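Local coordinates for endoribonuclease ToxN (Bacillus thuringiensis, PDB 4ATO), which is the RNA-cleaving toxin of a type III toxin-antitoxin system, cutting within AAAAA sequences and held in check by the pseudoknotted RNA ToxI, at residues S65-K70 against E133-D138. Numbering follows the deposited sequence.
With nucleotides of chain B.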
ATOM      1  N   SER A  65      -4.254 -25.154   6.048  1.00 28.63           N
ATOM      2  CA  SER A  65      -3.857 -24.084   5.136  1.00 29.34           C
ATOM      3  C   SER A  65      -2.556 -24.414   4.404  1.00 25.50           C
ATOM      4  O   SER A  65      -2.322 -23.939   3.304  1.00 24.01           O
ATOM      5  CB  SER A  65      -3.717 -22.764   5.888  1.00 25.87           C
ATOM      6  OG  SER A  65      -2.562 -22.790   6.702  1.00 33.80           O
ATOM      7  N   GLN A  66      -1.728 -25.262   5.002  1.00 19.16           N
ATOM      8  CA  GLN A  66      -0.448 -25.609   4.401  1.00 27.97           C
ATOM      9  C   GLN A  66      -0.582 -26.350   3.073  1.00 27.51           C
ATOM     10  O   GLN A  66       0.331 -26.304   2.262  1.00 24.39           O
ATOM     11  CB  GLN A  66       0.399 -26.444   5.359  1.00 25.08           C
ATOM     12  CG  GLN A  66       0.776 -25.722   6.619  1.00 28.56           C
ATOM     13  CD  GLN A  66       1.420 -26.649   7.610  1.00 34.43           C
ATOM     14  OE1 GLN A  66       2.650 -26.767   7.654  1.00 31.48           O
ATOM     15  NE2 GLN A  66       0.597 -27.337   8.401  1.00 25.66           N
ATOM     16  N   VAL A  67      -1.709 -27.026   2.855  1.00 24.04           N
ATOM     17  CA  VAL A  67      -1.892 -27.818   1.635  1.00 21.92           C
ATOM     18  C   VAL A  67      -3.130 -27.420   0.840  1.00 25.89           C
ATOM     19  O   VAL A  67      -3.655 -28.206   0.057  1.00 29.97           O
ATOM     20  CB  VAL A  67      -2.000 -29.343   1.924  1.00 25.14           C
ATOM     21  CG1 VAL A  67      -0.635 -29.930   2.286  1.00 21.72           C
ATOM     22  CG2 VAL A  67      -3.049 -29.624   3.005  1.00 20.37           C
ATOM     23  N   SER A  68      -3.598 -26.200   1.025  1.00 27.52           N
ATOM     24  CA  SER A  68      -4.752 -25.758   0.263  1.00 29.01           C
ATOM     25  C   SER A  68      -4.753 -24.261   0.020  1.00 23.20           C
ATOM     26  O   SER A  68      -4.124 -23.487   0.741  1.00 27.57           O
ATOM     27  CB  SER A  68      -6.040 -26.159   0.971  1.00 26.32           C
ATOM     28  OG  SER A  68      -5.975 -25.803   2.321  1.00 30.46           O
ATOM     29  N   VAL A  69      -5.468 -23.867  -1.019  1.00 25.41           N
ATOM     30  CA  VAL A  69      -5.701 -22.464  -1.293  1.00 24.13           C
ATOM     31  C   VAL A  69      -7.193 -22.314  -1.543  1.00 24.38           C
ATOM     32  O   VAL A  69      -7.739 -22.897  -2.483  1.00 25.97           O
ATOM     33  CB  VAL A  69      -4.897 -21.993  -2.523  1.00 24.20           C
ATOM     34  CG1 VAL A  69      -5.242 -20.537  -2.865  1.00 21.82           C
ATOM     35  CG2 VAL A  69      -3.387 -22.170  -2.274  1.00 22.08           C
ATOM     36  N   LYS A  70      -7.852 -21.561  -0.677  1.00 17.60           N
ATOM     37  CA  LYS A  70      -9.264 -21.289  -0.832  1.00 24.02           C
ATOM     38  C   LYS A  70      -9.468 -20.114  -1.786  1.00 27.59           C
ATOM     39  O   LYS A  70      -8.829 -19.070  -1.652  1.00 26.93           O
ATOM     40  CB  LYS A  70      -9.889 -21.014   0.531  1.00 21.75           C
ATOM     41  CG  LYS A  70      -9.842 -22.223   1.443  1.00 28.99           C
ATOM     42  CD  LYS A  70     -10.260 -21.913   2.875  1.00 24.62           C
ATOM     43  CE  LYS A  70     -10.464 -23.223   3.655  1.00 37.25           C
ATOM     44  NZ  LYS A  70     -10.902 -23.036   5.075  1.00 38.59           N
ATOM     45  N   GLU A 133       5.822 -25.523  -3.329  1.00 28.74           N
ATOM     46  CA  GLU A 133       7.234 -25.788  -3.099  1.00 35.77           C
ATOM     47  C   GLU A 133       7.480 -26.318  -1.700  1.00 37.05           C
ATOM     48  O   GLU A 133       8.268 -27.249  -1.521  1.00 37.18           O
ATOM     49  CB  GLU A 133       8.083 -24.538  -3.346  1.00 33.58           C
ATOM     50  CG  GLU A 133       7.850 -23.918  -4.721  1.00 48.18           C
ATOM     51  CD  GLU A 133       8.806 -22.780  -5.035  1.00 59.47           C
ATOM     52  OE1 GLU A 133       9.271 -22.091  -4.094  1.00 67.96           O
ATOM     53  OE2 GLU A 133       9.094 -22.581  -6.234  1.00 55.10           O
ATOM     54  N   LYS A 134       6.801 -25.737  -0.712  1.00 32.39           N
ATOM     55  CA  LYS A 134       6.978 -26.170   0.673  1.00 38.33           C
ATOM     56  C   LYS A 134       6.537 -27.615   0.848  1.00 43.63           C
ATOM     57  O   LYS A 134       7.270 -28.410   1.448  1.00 38.61           O
ATOM     58  CB  LYS A 134       6.230 -25.264   1.667  1.00 34.12           C
ATOM     59  CG  LYS A 134       6.856 -23.895   1.855  1.00 38.18           C
ATOM     60  CD  LYS A 134       6.041 -23.049   2.832  1.00 39.18           C
ATOM     61  CE  LYS A 134       6.456 -21.578   2.807  1.00 32.64           C
ATOM     62  NZ  LYS A 134       7.914 -21.343   2.993  1.00 44.76           N
ATOM     63  N   VAL A 135       5.356 -27.972   0.333  1.00 31.44           N
ATOM     64  CA  VAL A 135       4.902 -29.347   0.568  1.00 34.39           C
ATOM     65  C   VAL A 135       5.649 -30.393  -0.255  1.00 31.35           C
ATOM     66  O   VAL A 135       5.949 -31.473   0.251  1.00 33.14           O
ATOM     67  CB  VAL A 135       3.354 -29.554   0.535  1.00 35.72           C
ATOM     68  CG1 VAL A 135       2.613 -28.245   0.544  1.00 28.13           C
ATOM     69  CG2 VAL A 135       2.919 -30.467  -0.612  1.00 32.33           C
ATOM     70  N   TYR A 136       5.974 -30.072  -1.505  1.00 33.67           N
ATOM     71  CA  TYR A 136       6.743 -30.999  -2.326  1.00 32.46           C
ATOM     72  C   TYR A 136       8.074 -31.326  -1.650  1.00 38.83           C
ATOM     73  O   TYR A 136       8.476 -32.480  -1.587  1.00 34.30           O
ATOM     74  CB  TYR A 136       7.017 -30.421  -3.710  1.00 28.22           C
ATOM     75  CG  TYR A 136       7.782 -31.381  -4.604  1.00 34.45           C
ATOM     76  CD1 TYR A 136       7.106 -32.297  -5.391  1.00 32.81           C
ATOM     77  CD2 TYR A 136       9.177 -31.369  -4.658  1.00 28.21           C
ATOM     78  CE1 TYR A 136       7.778 -33.172  -6.209  1.00 37.27           C
ATOM     79  CE2 TYR A 136       9.863 -32.256  -5.475  1.00 40.27           C
ATOM     80  CZ  TYR A 136       9.152 -33.155  -6.250  1.00 40.19           C
ATOM     81  OH  TYR A 136       9.799 -34.044  -7.082  1.00 35.93           O
ATOM     82  N   LYS A 137       8.750 -30.294  -1.154  1.00 33.09           N
ATOM     83  CA  LYS A 137      10.015 -30.478  -0.450  1.00 38.59           C
ATOM     84  C   LYS A 137       9.838 -31.402   0.750  1.00 42.62           C
ATOM     85  O   LYS A 137      10.572 -32.380   0.905  1.00 35.81           O
ATOM     86  CB  LYS A 137      10.573 -29.131   0.020  1.00 50.43           C
ATOM     87  CG  LYS A 137      11.994 -28.835  -0.439  1.00 75.20           C
ATOM     88  CD  LYS A 137      12.057 -28.606  -1.950  1.00 91.35           C
ATOM     89  CE  LYS A 137      13.467 -28.235  -2.415  1.00 98.85           C
ATOM     90  NZ  LYS A 137      14.460 -29.331  -2.196  1.00 99.90           N
ATOM     91  N   ASP A 138       8.856 -31.097   1.595  1.00 40.13           N
ATOM     92  CA  ASP A 138       8.653 -31.878   2.815  1.00 41.86           C
ATOM     93  C   ASP A 138       8.176 -33.308   2.577  1.00 43.21           C
ATOM     94  O   ASP A 138       8.538 -34.218   3.324  1.00 40.09           O
ATOM     95  CB  ASP A 138       7.714 -31.159   3.777  1.00 40.50           C
ATOM     96  CG  ASP A 138       8.458 -30.293   4.763  1.00 51.89           C
ATOM     97  OD1 ASP A 138       9.704 -30.364   4.788  1.00 60.57           O
ATOM     98  OD2 ASP A 138       7.803 -29.552   5.518  1.00 54.75           O
TER
ATOM     99  P     C B  19       3.680 -19.239   4.516  1.00 31.12           P
ATOM    100  OP1   C B  19       4.836 -18.770   3.714  1.00 40.44           O
ATOM    101  OP2   C B  19       2.582 -19.944   3.828  1.00 36.94           O
ATOM    102  O5'   C B  19       4.182 -20.104   5.748  1.00 42.90           O
ATOM    103  C5'   C B  19       5.057 -19.550   6.731  1.00 32.40           C
ATOM    104  C4'   C B  19       5.516 -20.602   7.719  1.00 34.96           C
ATOM    105  O4'   C B  19       4.387 -21.003   8.554  1.00 34.54           O
ATOM    106  C3'   C B  19       6.057 -21.884   7.093  1.00 33.91           C
ATOM    107  O3'   C B  19       7.117 -22.384   7.896  1.00 44.24           O
ATOM    108  C2'   C B  19       4.858 -22.833   7.166  1.00 31.15           C
ATOM    109  O2'   C B  19       5.187 -24.205   7.164  1.00 30.86           O
ATOM    110  C1'   C B  19       4.216 -22.406   8.481  1.00 35.04           C
ATOM    111  N1    C B  19       2.769 -22.713   8.585  1.00 31.09           N
ATOM    112  C2    C B  19       2.374 -23.681   9.523  1.00 36.74           C
ATOM    113  O2    C B  19       3.256 -24.224  10.198  1.00 29.60           O
ATOM    114  N3    C B  19       1.066 -24.010   9.671  1.00 27.83           N
ATOM    115  C4    C B  19       0.152 -23.393   8.927  1.00 31.13           C
ATOM    116  N4    C B  19      -1.130 -23.731   9.099  1.00 26.85           N
ATOM    117  C5    C B  19       0.516 -22.392   7.968  1.00 33.59           C
ATOM    118  C6    C B  19       1.821 -22.081   7.828  1.00 27.91           C
ATOM    119  P     U B  16     -12.124 -20.051   7.016  1.00 31.05           P
ATOM    120  OP1   U B  16     -12.416 -20.872   5.814  1.00 31.31           O
ATOM    121  OP2   U B  16     -11.516 -20.707   8.193  1.00 38.80           O
ATOM    122  O5'   U B  16     -11.268 -18.775   6.605  1.00 35.39           O
ATOM    123  C5'   U B  16     -11.616 -18.000   5.470  1.00 36.42           C
ATOM    124  C4'   U B  16     -10.721 -16.797   5.322  1.00 26.85           C
ATOM    125  O4'   U B  16     -10.820 -15.949   6.504  1.00 34.05           O
ATOM    126  C3'   U B  16      -9.232 -17.085   5.223  1.00 25.50           C
ATOM    127  O3'   U B  16      -8.829 -17.561   3.950  1.00 26.58           O
ATOM    128  C2'   U B  16      -8.622 -15.746   5.616  1.00 29.37           C
ATOM    129  O2'   U B  16      -8.728 -14.807   4.558  1.00 39.81           O
ATOM    130  C1'   U B  16      -9.567 -15.319   6.743  1.00 31.07           C
ATOM    131  N1    U B  16      -9.050 -15.754   8.057  1.00 30.98           N
ATOM    132  C2    U B  16      -8.018 -14.996   8.582  1.00 36.22           C
ATOM    133  O2    U B  16      -7.582 -13.996   8.031  1.00 38.53           O
ATOM    134  N3    U B  16      -7.519 -15.442   9.782  1.00 33.78           N
ATOM    135  C4    U B  16      -7.925 -16.570  10.472  1.00 39.76           C
ATOM    136  O4    U B  16      -7.373 -16.854  11.535  1.00 33.06           O
ATOM    137  C5    U B  16      -8.976 -17.318   9.851  1.00 32.63           C
ATOM    138  C6    U B  16      -9.488 -16.901   8.688  1.00 28.01           C
ATOM    139  P     C B  18      -1.797 -18.232   3.224  1.00 27.51           P
ATOM    140  OP1   C B  18      -1.149 -18.174   1.878  1.00 28.66           O
ATOM    141  OP2   C B  18      -2.616 -19.406   3.555  1.00 32.73           O
ATOM    142  O5'   C B  18      -0.699 -18.009   4.349  1.00 37.73           O
ATOM    143  C5'   C B  18       0.144 -16.870   4.344  1.00 28.07           C
ATOM    144  C4'   C B  18       0.950 -16.802   5.613  1.00 28.79           C
ATOM    145  O4'   C B  18       0.057 -16.727   6.758  1.00 32.22           O
ATOM    146  C3'   C B  18       1.816 -18.016   5.887  1.00 28.30           C
ATOM    147  O3'   C B  18       3.064 -17.946   5.225  1.00 24.65           O
ATOM    148  C2'   C B  18       1.930 -18.040   7.406  1.00 29.29           C
ATOM    149  O2'   C B  18       2.961 -17.171   7.851  1.00 30.27           O
ATOM    150  C1'   C B  18       0.587 -17.460   7.839  1.00 27.67           C
ATOM    151  N1    C B  18      -0.388 -18.508   8.246  1.00 27.97           N
ATOM    152  C2    C B  18      -0.181 -19.190   9.458  1.00 35.02           C
ATOM    153  O2    C B  18       0.825 -18.929  10.127  1.00 27.94           O
ATOM    154  N3    C B  18      -1.063 -20.134   9.869  1.00 23.84           N
ATOM    155  C4    C B  18      -2.138 -20.398   9.124  1.00 32.43           C
ATOM    156  N4    C B  18      -2.985 -21.330   9.570  1.00 26.32           N
ATOM    157  C5    C B  18      -2.388 -19.712   7.892  1.00 24.79           C
ATOM    158  C6    C B  18      -1.498 -18.794   7.501  1.00 21.96           C
TER
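Val-135, on helix 108-139, touches the 65-70 turn with a single methyl: its CG1 sits 3.5 Å from Gln-66 O and 4.1 Å from Val-67 CG1, the two valine side chains crossing at about a right angle. The valines are buried, with Val-84 and Met-87 of strand 78-89 also against Val-135 and Leu-152 against Val-67. The Gln-66 side chain turns to the RNA instead. From CB it leaves with CG anti to the carbonyl carbon (chi1 -63°) and runs on extended over the face of the cytosine of C19 of chain B, its amide almost parallel to the ring. CG packs 3.3 Å from base atom C4, CD 3.4 Å from N3; OE1 ends near C2 and the ribose O2', NE2 3.6 Å from N3. OE1 also accepts from Lys-148, while NE2 bonds Asn-64 and O4 of another uracil of the bound RNA. Ser-65 OG takes a hydrogen bond from C19 N4 at 2.9 Å, Lys-70 NZ bonds OP1 of U16 of chain B at 2.7 Å, and Lys-134 NZ salt-bridges an RNA phosphate. The segments thus meet through one methyl, on a methyl and a carbonyl oxygen, while these four side chains engage ToxI, consistent with recognition through a base face, base edges and phosphates.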